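Local coordinates for NTD biosynthesis operon protein NtdA (Bacillus subtilis subsp. subtilis, PDB 4K2M), which catalyses the reversible pyridoxal phosphate-dependent transamination of 3-dehydro-glucose 6-phosphate with glutamate to give kanosamine 6-phosphate, a step in antibiotic biosynthesis, at residues N16-L19 against L20-K24; L312-N315 against N316-L320; S10-S13 against K14-M17; W43-V46 against L47-K50; A323-Y326 against I327-A331. All blocks are in the same frame, centred on the assembly; numbering follows the deposited sequence.

How the contacts relate
Along the chain the order is contact 3, contact 1, contact 4, contact 2, contact 5. Contact 3 is the loop and first turn leading into helix 13-24, and contact 1 continues along it (centres 9 Å apart, Asn16 and Met17 shared); contact 4 ends helix 41-46, and these three belong to the N-terminal region. Contacts 2 and 5, 16 Å apart between centres, occupy the two ends of helix 312-329 in the aminotransferase family region. Packing joins the two groups: Phe317 and Leu320 of contact 2 meet helix 13-24, Trp43 of contact 4 packs on Phe317, and a salt bridge from Lys24 to Asp324 ties contact 1 to contact 5. The N-terminal addition is thus seated along helix 312-329.

Contact 1 of 5, residues N16-L19 against L20-K24; sequences NMSL and LKHLK
Leu19 and Leu23 form a local i to i+4 contact on helix 13-24, the helix that connects the parallel strands 7-9 and 32-34 of the N-terminal domain. CG of Leu19 comes to 3.7 Å from CD1 of Leu23, and the two side chains cross at a slant. Their first torsions differ: in Leu19 CG lies opposite the backbone N (chi1 -174°), whereas in Leu23 it lies opposite the carbonyl carbon (chi1 -69°), which turns it back against the preceding turn. The backbone closes the same step, with Leu23 N donating to Leu19 O at 2.8 Å. Of the other bonds, Leu20 N to Asn16 O is 2.9 Å, whereas Lys21 N to Met17 O is weak at 3.4 Å.

Beside strand 7-9, where Ser18 and His22 both touch Val7, the His22 ring turns its edge to Ser18, with CD2 3.1 Å from the carbonyl O of Ser18 and near the ring plane. That same oxygen accepts the backbone N of His22 at 3.1 Å.

Leu19 and Leu23 both pack on Leu32 of strand 32-34, while Leu20 and Met17 face helix 312-329 through Phe321 and Leu320. With one flank against the strands and another against the aminotransferase helix, the segment is the crossover helix of a beta-alpha-beta unit.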
loop_
_atom_site.group_PDB
_atom_site.type_symbol
_atom_site.label_atom_id
_atom_site.label_comp_id
_atom_site.label_asym_id
_atom_site.label_seq_id
_atom_site.Cartn_x
_atom_site.Cartn_y
_atom_site.Cartn_z
ATOM N N ASN A 16 -6.583 -31.115 5.862
ATOM C CA ASN A 16 -7.556 -31.122 4.776
ATOM C C ASN A 16 -7.525 -32.422 3.989
ATOM O O ASN A 16 -8.542 -32.825 3.426
ATOM C CB ASN A 16 -7.349 -29.930 3.828
ATOM C CG ASN A 16 -7.944 -28.647 4.353
ATOM O OD1 ASN A 16 -8.722 -28.643 5.323
ATOM N ND2 ASN A 16 -7.622 -27.541 3.687
ATOM N N MET A 17 -6.365 -33.068 3.933
ATOM C CA MET A 17 -6.256 -34.342 3.212
ATOM C C MET A 17 -7.084 -35.406 3.895
ATOM O O MET A 17 -7.699 -36.242 3.240
ATOM C CB MET A 17 -4.821 -34.852 3.169
ATOM C CG MET A 17 -4.100 -34.547 1.899
ATOM S SD MET A 17 -4.890 -35.205 0.414
ATOM C CE MET A 17 -3.694 -34.393 -0.636
ATOM N N SER A 18 -7.056 -35.403 5.220
ATOM C CA SER A 18 -7.871 -36.344 5.974
ATOM C C SER A 18 -9.347 -36.018 5.791
ATOM O O SER A 18 -10.178 -36.914 5.580
ATOM C CB SER A 18 -7.492 -36.321 7.456
ATOM O OG SER A 18 -8.241 -37.300 8.152
ATOM N N LEU A 19 -9.676 -34.728 5.850
ATOM C CA LEU A 19 -11.064 -34.279 5.705
ATOM C C LEU A 19 -11.628 -34.685 4.345
ATOM O O LEU A 19 -12.807 -35.036 4.222
ATOM C CB LEU A 19 -11.152 -32.753 5.886
ATOM C CG LEU A 19 -12.551 -32.129 5.904
ATOM C CD1 LEU A 19 -13.443 -32.751 6.993
ATOM C CD2 LEU A 19 -12.452 -30.599 6.098
ATOM N N LEU A 20 -10.775 -34.648 3.322
ATOM C CA LEU A 20 -11.169 -35.025 1.964
ATOM C C LEU A 20 -11.643 -36.474 1.928
ATOM O O LEU A 20 -12.703 -36.778 1.364
ATOM C CB LEU A 20 -9.981 -34.837 1.006
ATOM C CG LEU A 20 -10.248 -35.197 -0.459
ATOM C CD1 LEU A 20 -11.332 -34.315 -1.042
ATOM C CD2 LEU A 20 -8.975 -35.109 -1.306
ATOM N N LYS A 21 -10.861 -37.366 2.524
ATOM C CA LYS A 21 -11.286 -38.762 2.612
ATOM C C LYS A 21 -12.605 -38.880 3.360
ATOM O O LYS A 21 -13.486 -39.639 2.966
ATOM C CB LYS A 21 -10.203 -39.596 3.279
ATOM C CG LYS A 21 -8.911 -39.589 2.490
ATOM C CD LYS A 21 -7.768 -40.198 3.278
ATOM C CE LYS A 21 -6.435 -39.845 2.636
ATOM N NZ LYS A 21 -5.468 -39.331 3.643
ATOM N N HIS A 22 -12.758 -38.114 4.434
ATOM C CA HIS A 22 -13.961 -38.249 5.252
ATOM C C HIS A 22 -15.213 -37.676 4.615
ATOM O O HIS A 22 -16.307 -38.225 4.769
ATOM C CB HIS A 22 -13.749 -37.663 6.652
ATOM C CG HIS A 22 -12.966 -38.561 7.556
ATOM N ND1 HIS A 22 -13.569 -39.434 8.438
ATOM C CD2 HIS A 22 -11.631 -38.743 7.693
ATOM C CE1 HIS A 22 -12.634 -40.108 9.090
ATOM N NE2 HIS A 22 -11.452 -39.709 8.656
ATOM N N LEU A 23 -15.063 -36.575 3.893
ATOM C CA LEU A 23 -16.212 -35.923 3.291
ATOM C C LEU A 23 -16.603 -36.634 2.002
ATOM O O LEU A 23 -17.696 -36.412 1.473
ATOM C CB LEU A 23 -15.948 -34.427 3.065
ATOM C CG LEU A 23 -15.856 -33.587 4.342
ATOM C CD1 LEU A 23 -15.701 -32.097 4.040
ATOM C CD2 LEU A 23 -17.081 -33.819 5.262
ATOM N N LYS A 24 -15.735 -37.523 1.529
ATOM C CA LYS A 24 -16.089 -38.400 0.418
ATOM C C LYS A 24 -16.897 -39.597 0.909
ATOM O O LYS A 24 -17.579 -40.260 0.123
ATOM C CB LYS A 24 -14.840 -38.905 -0.293
ATOM C CG LYS A 24 -14.210 -37.910 -1.267
ATOM C CD LYS A 24 -12.939 -38.522 -1.867
ATOM C CE LYS A 24 -12.278 -37.582 -2.855
ATOM N NZ LYS A 24 -11.022 -38.197 -3.381
#

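Contact 2 of 5, residues L312-N315 against N316-L320; sequences LSLN and NFKRL. With ACT (acetate ion), chain F.
An acetate ion, probably from the crystallisation liquor, sits at the edge of the Arg319 guanidinium, while the backbone N of the same residue bonds to Asn315 one turn back. NH2 of Arg319 donates to both acetate oxygens, at 3.0 Å to OXT and 2.8 Å to O; the separation of NH1 from O is too short to be taken at face value. The acetate carbon lies in the guanidinium plane. With the chain extended from CG to NE (chi2 177°, chi3 178°), the charged end is carried well off the helix, to about 7 Å between its side chain and that of Lys249, the cofactor-attachment lysine, which is not joined to the cofactor in this structure; NH1 also bonds to the carbonyl O of Trp350.

This is the first part of helix 312-329 in the aminotransferase domain, and regular i to i+4 bonds run through it: Asn316 N to Leu312 O at 2.8 Å with an N-H...O angle of 165°, and Lys318 N to Leu314 O at 2.9 Å. Leu312 and Asn316 lie side by side, CD1 of the leucine 3.7 Å from OD1 of the asparagine. The amide itself is engaged beyond the helix, ND2 donating to the carbonyl O of Ile229. Phe317 leads away from this turn to meet Trp43 edge-to-face, and Lys318 sends NZ to the carbonyl O of Leu57.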
loop_
_atom_site.group_PDB
_atom_site.type_symbol
_atom_site.label_atom_id
_atom_site.label_comp_id
_atom_site.label_asym_id
_atom_site.label_seq_id
_atom_site.Cartn_x
_atom_site.Cartn_y
_atom_site.Cartn_z
ATOM N N LEU A 312 -11.685 -19.012 4.370
ATOM C CA LEU A 312 -10.395 -19.622 4.004
ATOM C C LEU A 312 -10.319 -21.154 4.090
ATOM O O LEU A 312 -9.885 -21.811 3.144
ATOM C CB LEU A 312 -9.241 -18.986 4.797
ATOM C CG LEU A 312 -7.843 -19.560 4.569
ATOM C CD1 LEU A 312 -7.468 -19.487 3.081
ATOM C CD2 LEU A 312 -6.813 -18.813 5.441
ATOM N N SER A 313 -10.725 -21.736 5.214
ATOM C CA SER A 313 -10.663 -23.196 5.318
ATOM C C SER A 313 -11.516 -23.869 4.254
ATOM O O SER A 313 -11.067 -24.829 3.617
ATOM C CB SER A 313 -11.076 -23.674 6.703
ATOM O OG SER A 313 -10.109 -23.263 7.647
ATOM N N LEU A 314 -12.734 -23.369 4.060
ATOM C CA LEU A 314 -13.626 -23.946 3.049
ATOM C C LEU A 314 -13.013 -23.789 1.658
ATOM O O LEU A 314 -13.004 -24.723 0.862
ATOM C CB LEU A 314 -14.996 -23.283 3.078
ATOM C CG LEU A 314 -15.901 -23.669 1.900
ATOM C CD1 LEU A 314 -16.287 -25.152 1.974
ATOM C CD2 LEU A 314 -17.140 -22.785 1.820
ATOM N N ASN A 315 -12.481 -22.608 1.375
ATOM C CA ASN A 315 -11.901 -22.357 0.057
ATOM C C ASN A 315 -10.683 -23.212 -0.214
ATOM O O ASN A 315 -10.512 -23.731 -1.331
ATOM C CB ASN A 315 -11.576 -20.870 -0.132
ATOM C CG ASN A 315 -12.789 -20.046 -0.488
ATOM O OD1 ASN A 315 -13.852 -20.580 -0.854
ATOM N ND2 ASN A 315 -12.643 -18.722 -0.405
ATOM N N ASN A 316 -9.826 -23.371 0.788
ATOM C CA ASN A 316 -8.653 -24.217 0.603
ATOM C C ASN A 316 -9.083 -25.666 0.410
ATOM O O ASN A 316 -8.497 -26.384 -0.400
ATOM C CB ASN A 316 -7.654 -24.080 1.758
ATOM C CG ASN A 316 -6.600 -23.020 1.489
ATOM O OD1 ASN A 316 -6.786 -22.158 0.621
ATOM N ND2 ASN A 316 -5.482 -23.086 2.212
ATOM N N PHE A 317 -10.126 -26.087 1.114
ATOM C CA PHE A 317 -10.628 -27.435 0.892
ATOM C C PHE A 317 -11.141 -27.595 -0.550
ATOM O O PHE A 317 -10.868 -28.608 -1.222
ATOM C CB PHE A 317 -11.738 -27.805 1.882
ATOM C CG PHE A 317 -12.255 -29.194 1.672
ATOM C CD1 PHE A 317 -11.580 -30.282 2.209
ATOM C CD2 PHE A 317 -13.384 -29.407 0.890
ATOM C CE1 PHE A 317 -12.040 -31.571 1.996
ATOM C CE2 PHE A 317 -13.853 -30.685 0.667
ATOM C CZ PHE A 317 -13.190 -31.771 1.219
ATOM N N LYS A 318 -11.864 -26.600 -1.044
ATOM C CA LYS A 318 -12.388 -26.694 -2.408
ATOM C C LYS A 318 -11.250 -26.773 -3.421
ATOM O O LYS A 318 -11.339 -27.519 -4.397
ATOM C CB LYS A 318 -13.328 -25.528 -2.709
ATOM C CG LYS A 318 -14.702 -25.663 -2.000
ATOM C CD LYS A 318 -15.625 -24.516 -2.381
ATOM C CE LYS A 318 -16.268 -24.759 -3.746
ATOM N NZ LYS A 318 -17.144 -23.596 -4.129
ATOM N N ARG A 319 -10.191 -26.003 -3.194
ATOM C CA ARG A 319 -9.003 -26.101 -4.045
ATOM C C ARG A 319 -8.418 -27.497 -4.046
ATOM O O ARG A 319 -8.047 -28.016 -5.107
ATOM C CB ARG A 319 -7.934 -25.095 -3.601
ATOM C CG ARG A 319 -8.304 -23.652 -3.883
ATOM C CD ARG A 319 -7.191 -22.745 -3.333
ATOM N NE ARG A 319 -7.453 -21.333 -3.617
ATOM C CZ ARG A 319 -7.038 -20.700 -4.712
ATOM N NH1 ARG A 319 -6.327 -21.349 -5.623
ATOM N NH2 ARG A 319 -7.359 -19.420 -4.906
ATOM N N LEU A 320 -8.337 -28.112 -2.866
ATOM C CA LEU A 320 -7.799 -29.464 -2.768
ATOM C C LEU A 320 -8.689 -30.445 -3.547
ATOM O O LEU A 320 -8.186 -31.336 -4.250
ATOM C CB LEU A 320 -7.697 -29.897 -1.301
ATOM C CG LEU A 320 -7.489 -31.396 -1.064
ATOM C CD1 LEU A 320 -6.136 -31.856 -1.586
ATOM C CD2 LEU A 320 -7.659 -31.749 0.420
HETATM C C ACT F . -5.930 -18.471 -7.698
HETATM O O ACT F . -6.082 -19.635 -7.367
HETATM O OXT ACT F . -6.607 -17.602 -7.160
HETATM C CH3 ACT F . -4.933 -18.131 -8.778
#

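Contact 3 of 5, residues S10-S13 against K14-M17; sequences SGKS and KENM
Ser10 OG is held by two groups: it donates to Glu15 OE1 in a very short bond of 2.5 Å, and it accepts the backbone N of Lys12 at 3.2 Å. The second bond makes an ST turn, and it lies just before helix 13-24, whose N-cap position is Lys12. With chi1 at 58°, OG stands between the backbone N and carbonyl carbon of Ser10, where it can face both the turn and the carboxylate.

The Glu15 chain bends at chi2 (89°), which brings its carboxylate back over the start of the helix. OE2 lies 3.5 Å from CB of Lys12, and it also accepts a bond from Thr232 OG1, so both carboxylate oxygens have partners. Lys12 itself runs beside Glu15, but its NZ goes to the carbonyl O of Tyr115.

At the same point the first helical bonds form, Asn16 N to Lys12 O at 2.8 Å and the longer Met17 N to Ser13 O at 3.3 Å. Ser13 OG bonds to the carbonyl O of Glu346 and to N of Thr232, linking the first turn of the helix to the aminotransferase part. A water bridges the loop to the helix, accepting from Gly11 N at 2.9 Å and donating to Asn16 OD1 at 2.8 Å.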
loop_
_atom_site.group_PDB
_atom_site.type_symbol
_atom_site.label_atom_id
_atom_site.label_comp_id
_atom_site.label_asym_id
_atom_site.label_seq_id
_atom_site.Cartn_x
_atom_site.Cartn_y
_atom_site.Cartn_z
ATOM N N SER A 10 -8.665 -28.025 11.032
ATOM C CA SER A 10 -7.926 -26.785 11.258
ATOM C C SER A 10 -7.956 -25.935 10.001
ATOM O O SER A 10 -7.671 -24.731 10.042
ATOM C CB SER A 10 -6.479 -27.098 11.580
ATOM O OG SER A 10 -5.915 -27.845 10.524
ATOM N N GLY A 11 -8.271 -26.575 8.876
ATOM C CA GLY A 11 -8.243 -25.920 7.580
ATOM C C GLY A 11 -6.861 -25.948 6.947
ATOM O O GLY A 11 -6.677 -25.430 5.836
ATOM N N LYS A 12 -5.888 -26.539 7.644
ATOM C CA LYS A 12 -4.523 -26.602 7.135
ATOM C C LYS A 12 -4.374 -27.778 6.172
ATOM O O LYS A 12 -5.233 -28.667 6.109
ATOM C CB LYS A 12 -3.505 -26.682 8.280
ATOM C CG LYS A 12 -3.683 -25.571 9.322
ATOM C CD LYS A 12 -2.453 -24.715 9.476
ATOM C CE LYS A 12 -2.805 -23.366 10.101
ATOM N NZ LYS A 12 -3.326 -23.489 11.492
ATOM N N SER A 13 -3.279 -27.782 5.424
ATOM C CA SER A 13 -3.158 -28.679 4.291
ATOM C C SER A 13 -3.171 -30.160 4.683
ATOM O O SER A 13 -3.845 -30.978 4.041
ATOM C CB SER A 13 -1.914 -28.324 3.470
ATOM O OG SER A 13 -0.724 -28.505 4.219
ATOM N N LYS A 14 -2.445 -30.513 5.734
ATOM C CA LYS A 14 -2.374 -31.913 6.115
ATOM C C LYS A 14 -3.733 -32.382 6.626
ATOM O O LYS A 14 -4.233 -33.458 6.246
ATOM C CB LYS A 14 -1.298 -32.136 7.176
ATOM C CG LYS A 14 -1.158 -33.602 7.569
ATOM C CD LYS A 14 0.028 -33.807 8.488
ATOM C CE LYS A 14 0.173 -35.278 8.835
ATOM N NZ LYS A 14 0.691 -35.474 10.216
ATOM N N GLU A 15 -4.358 -31.562 7.461
ATOM C CA GLU A 15 -5.659 -31.918 7.987
ATOM C C GLU A 15 -6.716 -31.962 6.881
ATOM O O GLU A 15 -7.640 -32.765 6.938
ATOM C CB GLU A 15 -6.060 -30.957 9.110
ATOM C CG GLU A 15 -5.087 -30.962 10.302
ATOM C CD GLU A 15 -3.934 -29.956 10.162
ATOM O OE1 GLU A 15 -3.830 -29.043 11.019
ATOM O OE2 GLU A 15 -3.119 -30.073 9.214
ATOM N N ASN A 16 -6.583 -31.115 5.862
ATOM C CA ASN A 16 -7.556 -31.122 4.776
ATOM C C ASN A 16 -7.525 -32.422 3.989
ATOM O O ASN A 16 -8.542 -32.825 3.426
ATOM C CB ASN A 16 -7.349 -29.930 3.828
ATOM C CG ASN A 16 -7.944 -28.647 4.353
ATOM O OD1 ASN A 16 -8.722 -28.643 5.323
ATOM N ND2 ASN A 16 -7.622 -27.541 3.687
ATOM N N MET A 17 -6.365 -33.068 3.933
ATOM C CA MET A 17 -6.256 -34.342 3.212
ATOM C C MET A 17 -7.084 -35.406 3.895
ATOM O O MET A 17 -7.699 -36.242 3.240
ATOM C CB MET A 17 -4.821 -34.852 3.169
ATOM C CG MET A 17 -4.100 -34.547 1.899
ATOM S SD MET A 17 -4.890 -35.205 0.414
ATOM C CE MET A 17 -3.694 -34.393 -0.636
HETATM O O HOH W 1 -8.831 -29.315 7.989
#

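Contact 4 of 5, residues W43-V46 against L47-K50; sequences WKQV and LKEK
At the C-terminal end of helix 41-46, Trp43 and Leu47 pack together where the chain leaves the helix. CG of Leu47 lies 3.6 Å from CE3 of the indole, and both methyls come obliquely to the same side of the ring: CD1 is 3.8 Å from CE3, and CD2 is 4.0 Å from CZ3. Leu47 CG stands opposite the carbonyl carbon (chi1 -69°), turned back toward the tryptophan.

The last regular helical bond runs from Leu47 N to Trp43 O, at 2.7 Å and nearly straight (160°). Leu47 then departs from helical backbone angles, and Val46 to Glu49 make a type I beta turn. Within this exit the next bond shortens its span to three residues, Lys48 N to Gln45 O at 3.2 Å. Its donor stands 64° above the carbonyl plane, clear of the lone-pair directions. On the exposed flank the aliphatic part of Lys48 crosses Gln45, with CD of the lysine 3.7 Å from OE1 of the glutamine.

Trp43 also looks inward, touching Leu19 and Leu23 of helix 13-24. Leu47 adds its own contacts with Leu23 and with Ile9 of strand 7-9.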
loop_
_atom_site.group_PDB
_atom_site.type_symbol
_atom_site.label_atom_id
_atom_site.label_comp_id
_atom_site.label_asym_id
_atom_site.label_seq_id
_atom_site.Cartn_x
_atom_site.Cartn_y
_atom_site.Cartn_z
ATOM N N TRP A 43 -17.429 -23.240 7.518
ATOM C CA TRP A 43 -17.604 -24.693 7.657
ATOM C C TRP A 43 -18.771 -25.002 8.600
ATOM O O TRP A 43 -19.496 -25.984 8.411
ATOM C CB TRP A 43 -16.344 -25.348 8.221
ATOM C CG TRP A 43 -15.351 -25.891 7.228
ATOM C CD1 TRP A 43 -13.995 -25.705 7.251
ATOM C CD2 TRP A 43 -15.619 -26.754 6.108
ATOM N NE1 TRP A 43 -13.403 -26.396 6.214
ATOM C CE2 TRP A 43 -14.377 -27.043 5.494
ATOM C CE3 TRP A 43 -16.785 -27.319 5.572
ATOM C CZ2 TRP A 43 -14.266 -27.855 4.367
ATOM C CZ3 TRP A 43 -16.683 -28.120 4.450
ATOM C CH2 TRP A 43 -15.435 -28.387 3.856
ATOM N N LYS A 44 -18.940 -24.157 9.614
ATOM C CA LYS A 44 -19.942 -24.368 10.670
ATOM C C LYS A 44 -21.347 -24.675 10.158
ATOM O O LYS A 44 -21.977 -25.650 10.586
ATOM C CB LYS A 44 -20.007 -23.155 11.598
ATOM C CG LYS A 44 -18.838 -23.019 12.561
ATOM C CD LYS A 44 -19.051 -21.811 13.465
ATOM C CE LYS A 44 -18.374 -21.982 14.816
ATOM N NZ LYS A 44 -19.372 -21.998 15.929
ATOM N N GLN A 45 -21.849 -23.842 9.257
ATOM C CA GLN A 45 -23.192 -24.051 8.728
ATOM C C GLN A 45 -23.182 -25.236 7.776
ATOM O O GLN A 45 -24.107 -26.058 7.760
ATOM C CB GLN A 45 -23.687 -22.799 7.997
ATOM C CG GLN A 45 -25.013 -22.986 7.254
ATOM C CD GLN A 45 -26.199 -23.219 8.186
ATOM O OE1 GLN A 45 -26.237 -22.711 9.310
ATOM N NE2 GLN A 45 -27.174 -23.992 7.716
ATOM N N VAL A 46 -22.109 -25.320 6.994
ATOM C CA VAL A 46 -21.999 -26.307 5.934
ATOM C C VAL A 46 -22.016 -27.719 6.514
ATOM O O VAL A 46 -22.719 -28.597 6.017
ATOM C CB VAL A 46 -20.711 -26.061 5.101
ATOM C CG1 VAL A 46 -20.347 -27.280 4.290
ATOM C CG2 VAL A 46 -20.890 -24.843 4.190
ATOM N N LEU A 47 -21.265 -27.922 7.592
ATOM C CA LEU A 47 -21.111 -29.249 8.175
ATOM C C LEU A 47 -22.232 -29.645 9.129
ATOM O O LEU A 47 -22.140 -30.671 9.804
ATOM C CB LEU A 47 -19.761 -29.357 8.888
ATOM C CG LEU A 47 -18.577 -29.345 7.931
ATOM C CD1 LEU A 47 -17.275 -29.512 8.685
ATOM C CD2 LEU A 47 -18.744 -30.454 6.894
ATOM N N LYS A 48 -23.286 -28.839 9.191
ATOM C CA LYS A 48 -24.418 -29.176 10.052
ATOM C C LYS A 48 -25.071 -30.464 9.564
ATOM O O LYS A 48 -25.636 -31.230 10.352
ATOM C CB LYS A 48 -25.442 -28.038 10.090
ATOM C CG LYS A 48 -25.131 -26.944 11.117
ATOM C CD LYS A 48 -26.220 -25.882 11.129
ATOM C CE LYS A 48 -26.076 -24.965 12.335
ATOM N NZ LYS A 48 -24.753 -24.280 12.365
ATOM N N GLU A 49 -24.982 -30.702 8.259
ATOM C CA GLU A 49 -25.563 -31.898 7.667
ATOM C C GLU A 49 -24.510 -32.659 6.887
ATOM O O GLU A 49 -23.461 -32.116 6.552
ATOM C CB GLU A 49 -26.732 -31.540 6.746
ATOM C CG GLU A 49 -27.850 -30.727 7.405
ATOM C CD GLU A 49 -28.653 -31.525 8.426
ATOM O OE1 GLU A 49 -28.437 -32.753 8.541
ATOM O OE2 GLU A 49 -29.503 -30.919 9.114
ATOM N N LYS A 50 -24.790 -33.924 6.610
ATOM C CA LYS A 50 -23.928 -34.743 5.768
ATOM C C LYS A 50 -23.781 -34.080 4.397
ATOM O O LYS A 50 -24.762 -33.600 3.832
ATOM C CB LYS A 50 -24.549 -36.139 5.644
ATOM C CG LYS A 50 -24.355 -36.814 4.316
ATOM C CD LYS A 50 -23.533 -38.043 4.500
ATOM C CE LYS A 50 -23.356 -38.795 3.193
ATOM N NZ LYS A 50 -22.620 -37.981 2.189
#

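Contact 5 of 5, residues A323-Y326 against I327-A331; sequences ADRY and ITQLA
The guanidinium of Arg325 has the side-chain amide of Gln329 over one face, its NE2 standing 3.4 Å above the plane and displaced toward the rim. The two planes are 59° apart, so this is a crossing and not a parallel stack; the nearest guanidinium atom is NE of Arg325, 3.6 Å from NE2 of Gln329. The charged end is fixed by other partners, NH2 in a salt bridge with Asp427 and NH1 on OE1 of Gln426. The Tyr326 ring runs alongside Leu330, the leucine CD1 4.0 Å from CD1 of the ring; it also meets the ring of Phe353, the planes about 35° apart, while the phenol OH bonds to the carbonyl O of Pro416.

Along another flank, Asp324 and Thr328 lie side by side and are joined by two waters. One donates to Asp324 OD1 at 2.6 Å and the other to Asp324 OD2 at 2.8 Å; both also bond to Thr328 OG1. Asp324 CG opposite its backbone N (chi1 179°) swings the carboxylate toward the later turn, and OD2 also meets Lys24 in a salt bridge.

The last i to i+4 backbone bond here is Leu330 N to Tyr326 O at 3.0 Å. At this end of helix 312-329, Tyr326 packs against helix 423-441 through Val429 and Met430, Ile327 touches Phe353 of strand 353-356, and Leu330 rests on Leu415 of strand 412-415.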
loop_
_atom_site.group_PDB
_atom_site.type_symbol
_atom_site.label_atom_id
_atom_site.label_comp_id
_atom_site.label_asym_id
_atom_site.label_seq_id
_atom_site.Cartn_x
_atom_site.Cartn_y
_atom_site.Cartn_z
ATOM N N ALA A 323 -7.956 -30.100 -7.140
ATOM C CA ALA A 323 -6.655 -30.648 -7.499
ATOM C C ALA A 323 -6.730 -32.169 -7.547
ATOM O O ALA A 323 -6.221 -32.801 -8.473
ATOM C CB ALA A 323 -5.570 -30.189 -6.516
ATOM N N ASP A 324 -7.383 -32.747 -6.546
ATOM C CA ASP A 324 -7.557 -34.201 -6.480
ATOM C C ASP A 324 -8.303 -34.699 -7.714
ATOM O O ASP A 324 -7.975 -35.755 -8.264
ATOM C CB ASP A 324 -8.325 -34.561 -5.202
ATOM C CG ASP A 324 -8.577 -36.059 -5.060
ATOM O OD1 ASP A 324 -7.612 -36.852 -5.085
ATOM O OD2 ASP A 324 -9.747 -36.429 -4.898
ATOM N N ARG A 325 -9.289 -33.932 -8.157
ATOM C CA ARG A 325 -10.132 -34.337 -9.291
ATOM C C ARG A 325 -9.331 -34.291 -10.596
ATOM O O ARG A 325 -9.437 -35.202 -11.418
ATOM C CB ARG A 325 -11.372 -33.447 -9.362
ATOM C CG ARG A 325 -12.499 -33.978 -10.265
ATOM C CD ARG A 325 -13.811 -33.275 -9.918
ATOM N NE ARG A 325 -14.969 -33.799 -10.658
ATOM C CZ ARG A 325 -15.410 -33.324 -11.823
ATOM N NH1 ARG A 325 -14.782 -32.327 -12.416
ATOM N NH2 ARG A 325 -16.490 -33.851 -12.402
ATOM N N TYR A 326 -8.520 -33.246 -10.779
ATOM C CA TYR A 326 -7.599 -33.201 -11.917
ATOM C C TYR A 326 -6.650 -34.381 -11.896
ATOM O O TYR A 326 -6.405 -35.017 -12.925
ATOM C CB TYR A 326 -6.737 -31.934 -11.875
ATOM C CG TYR A 326 -7.304 -30.697 -12.530
ATOM C CD1 TYR A 326 -7.972 -30.758 -13.754
ATOM C CD2 TYR A 326 -7.128 -29.453 -11.938
ATOM C CE1 TYR A 326 -8.457 -29.607 -14.361
ATOM C CE2 TYR A 326 -7.606 -28.301 -12.531
ATOM C CZ TYR A 326 -8.272 -28.387 -13.742
ATOM O OH TYR A 326 -8.745 -27.235 -14.317
ATOM N N ILE A 327 -6.064 -34.659 -10.733
ATOM C CA ILE A 327 -5.005 -35.673 -10.670
ATOM C C ILE A 327 -5.580 -37.052 -10.969
ATOM O O ILE A 327 -4.986 -37.846 -11.702
ATOM C CB ILE A 327 -4.276 -35.646 -9.315
ATOM C CG1 ILE A 327 -3.435 -34.364 -9.200
ATOM C CG2 ILE A 327 -3.392 -36.884 -9.140
ATOM C CD1 ILE A 327 -2.914 -34.095 -7.771
ATOM N N THR A 328 -6.754 -37.325 -10.425
ATOM C CA THR A 328 -7.403 -38.603 -10.670
ATOM C C THR A 328 -7.898 -38.725 -12.117
ATOM O O THR A 328 -7.631 -39.729 -12.786
ATOM C CB THR A 328 -8.553 -38.821 -9.664
ATOM O OG1 THR A 328 -7.998 -38.856 -8.339
ATOM C CG2 THR A 328 -9.291 -40.142 -9.938
ATOM N N GLN A 329 -8.609 -37.720 -12.614
ATOM C CA GLN A 329 -9.283 -37.875 -13.902
ATOM C C GLN A 329 -8.333 -37.731 -15.098
ATOM O O GLN A 329 -8.634 -38.231 -16.188
ATOM C CB GLN A 329 -10.527 -36.973 -14.014
ATOM C CG GLN A 329 -11.634 -37.391 -13.006
ATOM C CD GLN A 329 -13.010 -36.808 -13.293
ATOM O OE1 GLN A 329 -13.317 -36.407 -14.421
ATOM N NE2 GLN A 329 -13.855 -36.770 -12.263
ATOM N N LEU A 330 -7.186 -37.074 -14.895
ATOM C CA LEU A 330 -6.188 -36.954 -15.956
ATOM C C LEU A 330 -5.144 -38.056 -15.886
ATOM O O LEU A 330 -4.210 -38.070 -16.680
ATOM C CB LEU A 330 -5.477 -35.587 -15.914
ATOM C CG LEU A 330 -6.384 -34.380 -16.157
ATOM C CD1 LEU A 330 -5.565 -33.118 -15.981
ATOM C CD2 LEU A 330 -7.013 -34.424 -17.551
ATOM N N ALA A 331 -5.310 -38.974 -14.939
ATOM C CA ALA A 331 -4.314 -40.016 -14.655
ATOM C C ALA A 331 -3.762 -40.730 -15.889
ATOM O O ALA A 331 -2.554 -40.968 -15.992
ATOM C CB ALA A 331 -4.894 -41.039 -13.690
HETATM O O HOH W 2 -5.805 -37.636 -6.849
HETATM O O HOH W 3 -10.003 -38.537 -6.757
#